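PDB 5TDY: flagellar motor switch protein FliG from Thermotoga maritima, which probably forms part of the switch complex at the base of the flagellar basal body that sets the direction of motor rotation. Local coordinates for residues K29-D32 / E33-E37. Residues are numbered along the deposited sequence; the frame is centred on the assembly and turned at random.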
ATOM      1  N   LYS B  29      -1.690  -0.266 -18.077  1.00 12.78           N
ATOM      2  CA  LYS B  29      -2.120   0.472 -19.262  1.00 16.76           C
ATOM      3  C   LYS B  29      -1.989   1.980 -19.093  1.00 15.30           C
ATOM      4  O   LYS B  29      -2.080   2.708 -20.083  1.00 12.52           O
ATOM      5  CB  LYS B  29      -3.567   0.091 -19.613  1.00 16.77           C
ATOM      6  CG  LYS B  29      -3.671  -1.325 -20.182  1.00 23.90           C
ATOM      7  CD  LYS B  29      -5.075  -1.900 -20.055  1.00 25.06           C
ATOM      8  CE  LYS B  29      -5.140  -3.323 -20.612  1.00 36.93           C
ATOM      9  NZ  LYS B  29      -6.531  -3.867 -20.606  1.00 36.11           N
ATOM     10  N   HIS B  30      -1.745   2.459 -17.875  1.00 14.70           N
ATOM     11  CA  HIS B  30      -1.487   3.872 -17.637  1.00 18.37           C
ATOM     12  C   HIS B  30      -0.014   4.216 -17.749  1.00 18.29           C
ATOM     13  O   HIS B  30       0.352   5.368 -17.508  1.00 21.61           O
ATOM     14  CB  HIS B  30      -2.000   4.283 -16.255  1.00 18.87           C
ATOM     15  CG  HIS B  30      -3.480   4.176 -16.121  1.00 21.31           C
ATOM     16  ND1 HIS B  30      -4.325   5.238 -16.366  1.00 18.32           N
ATOM     17  CD2 HIS B  30      -4.273   3.125 -15.805  1.00 19.00           C
ATOM     18  CE1 HIS B  30      -5.575   4.847 -16.196  1.00 21.25           C
ATOM     19  NE2 HIS B  30      -5.572   3.571 -15.853  1.00 22.66           N
ATOM     20  N   LEU B  31       0.825   3.242 -18.093  1.00 17.82           N
ATOM     21  CA  LEU B  31       2.267   3.401 -18.202  1.00 18.67           C
ATOM     22  C   LEU B  31       2.690   3.144 -19.637  1.00 20.86           C
ATOM     23  O   LEU B  31       2.042   2.379 -20.357  1.00 19.26           O
ATOM     24  CB  LEU B  31       2.999   2.435 -17.269  1.00 14.81           C
ATOM     25  CG  LEU B  31       2.563   2.592 -15.806  1.00 20.76           C
ATOM     26  CD1 LEU B  31       3.161   1.511 -14.930  1.00 22.32           C
ATOM     27  CD2 LEU B  31       2.954   3.978 -15.286  1.00 20.16           C
ATOM     28  N   ASP B  32       3.789   3.771 -20.048  1.00 22.79           N
ATOM     29  CA  ASP B  32       4.234   3.572 -21.417  1.00 25.51           C
ATOM     30  C   ASP B  32       4.880   2.201 -21.583  1.00 29.55           C
ATOM     31  O   ASP B  32       5.168   1.484 -20.617  1.00 22.42           O
ATOM     32  CB  ASP B  32       5.194   4.685 -21.852  1.00 28.89           C
ATOM     33  CG  ASP B  32       6.367   4.843 -20.923  1.00 30.63           C
ATOM     34  OD1 ASP B  32       7.100   3.860 -20.713  1.00 30.54           O
ATOM     35  OD2 ASP B  32       6.568   5.960 -20.406  1.00 42.78           O
ATOM     36  N   GLU B  33       5.112   1.858 -22.853  1.00 23.48           N
ATOM     37  CA  GLU B  33       5.582   0.530 -23.230  1.00 29.43           C
ATOM     38  C   GLU B  33       6.912   0.188 -22.567  1.00 23.78           C
ATOM     39  O   GLU B  33       7.081  -0.918 -22.042  1.00 19.14           O
ATOM     40  CB  GLU B  33       5.704   0.451 -24.758  1.00 33.05           C
ATOM     41  CG  GLU B  33       4.376   0.507 -25.551  1.00 41.56           C
ATOM     42  CD  GLU B  33       3.464   1.711 -25.233  1.00 54.14           C
ATOM     43  OE1 GLU B  33       2.241   1.495 -25.078  1.00 57.93           O
ATOM     44  OE2 GLU B  33       3.953   2.865 -25.149  1.00 48.74           O
ATOM     45  N   GLU B  34       7.864   1.133 -22.564  1.00 24.87           N
ATOM     46  CA  GLU B  34       9.191   0.839 -22.024  1.00 30.30           C
ATOM     47  C   GLU B  34       9.157   0.670 -20.507  1.00 30.47           C
ATOM     48  O   GLU B  34       9.881  -0.168 -19.959  1.00 25.76           O
ATOM     49  CB  GLU B  34      10.185   1.934 -22.422  1.00 28.58           C
ATOM     50  CG  GLU B  34      11.435   2.026 -21.538  1.00 42.32           C
ATOM     51  CD  GLU B  34      12.496   0.940 -21.807  1.00 54.00           C
ATOM     52  OE1 GLU B  34      13.698   1.300 -21.799  1.00 51.37           O
ATOM     53  OE2 GLU B  34      12.147  -0.258 -22.008  1.00 41.94           O
ATOM     54  N   THR B  35       8.354   1.474 -19.810  1.00 23.88           N
ATOM     55  CA  THR B  35       8.192   1.294 -18.373  1.00 20.57           C
ATOM     56  C   THR B  35       7.631  -0.089 -18.066  1.00 20.88           C
ATOM     57  O   THR B  35       8.121  -0.794 -17.172  1.00 22.48           O
ATOM     58  CB  THR B  35       7.263   2.377 -17.818  1.00 24.13           C
ATOM     59  OG1 THR B  35       7.775   3.670 -18.151  1.00 25.37           O
ATOM     60  CG2 THR B  35       7.117   2.250 -16.312  1.00 18.70           C
ATOM     61  N   VAL B  36       6.597  -0.491 -18.811  1.00 18.29           N
ATOM     62  CA  VAL B  36       5.944  -1.779 -18.589  1.00 19.78           C
ATOM     63  C   VAL B  36       6.940  -2.920 -18.751  1.00 17.36           C
ATOM     64  O   VAL B  36       6.902  -3.903 -18.003  1.00 13.56           O
ATOM     65  CB  VAL B  36       4.737  -1.925 -19.537  1.00 23.08           C
ATOM     66  CG1 VAL B  36       4.126  -3.337 -19.460  1.00 23.68           C
ATOM     67  CG2 VAL B  36       3.683  -0.865 -19.209  1.00 19.69           C
ATOM     68  N   GLU B  37       7.860  -2.802 -19.715  1.00 16.54           N
ATOM     69  CA  GLU B  37       8.804  -3.888 -19.961  1.00 21.75           C
ATOM     70  C   GLU B  37       9.780  -4.035 -18.803  1.00 17.73           C
ATOM     71  O   GLU B  37      10.138  -5.156 -18.419  1.00 19.02           O
ATOM     72  CB  GLU B  37       9.563  -3.657 -21.271  1.00 21.12           C
ATOM     73  CG  GLU B  37       8.782  -3.991 -22.522  1.00 27.13           C
ATOM     74  CD  GLU B  37       8.810  -5.472 -22.838  1.00 39.22           C
ATOM     75  OE1 GLU B  37       9.924  -6.041 -22.901  1.00 50.91           O
ATOM     76  OE2 GLU B  37       7.723  -6.068 -23.016  1.00 48.44           O
TER
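Asp-32 and Thr-35 meet at an N-cap in the FliG N-terminal domain, where the loop after helix 21-28 turns into helix 33-44. The evidence for the cap lies in the polar bonds. Asp-32 OD1 accepts from Thr-35 N at 2.8 Å, nearly in line with its own C-O bond and with an N-H...O angle of 163°. The same oxygen receives Thr-35 OG1 at 2.7 Å, the hydroxyl arriving from above the carboxylate plane, 39° out of it. Two donors of one residue thus grip a single oxygen, and the two side chains run roughly perpendicular to each other. Asp-32 achieves this with CG lodged between its backbone N and carbonyl carbon (chi1 55°), which swings the carboxylate over the first helical turn. There the amino end of the helix would favour its negative charge. A valine in place of Thr-35 would probably cost OD1 its hydroxyl donor and leave the carboxylate less firmly fixed in rotation.

The backbone bond that begins the helix runs from Val-36 N to Asp-32 O, 3.0 Å long and also close to straight.

Apolar contact lies beside the cap. Leu-31 CB packs on Val-36 CG2 at 3.9 Å, and Thr-35 CG2 lies 4.2 Å from the same Leu-31 CB. A chain of a different protein adds to the packing, placing a basic side chain against Leu-31 and an aromatic one against Thr-35. With Val-36 CG2 anti to its carbonyl carbon, that methyl also sits 3.1 Å from Asp-32 O.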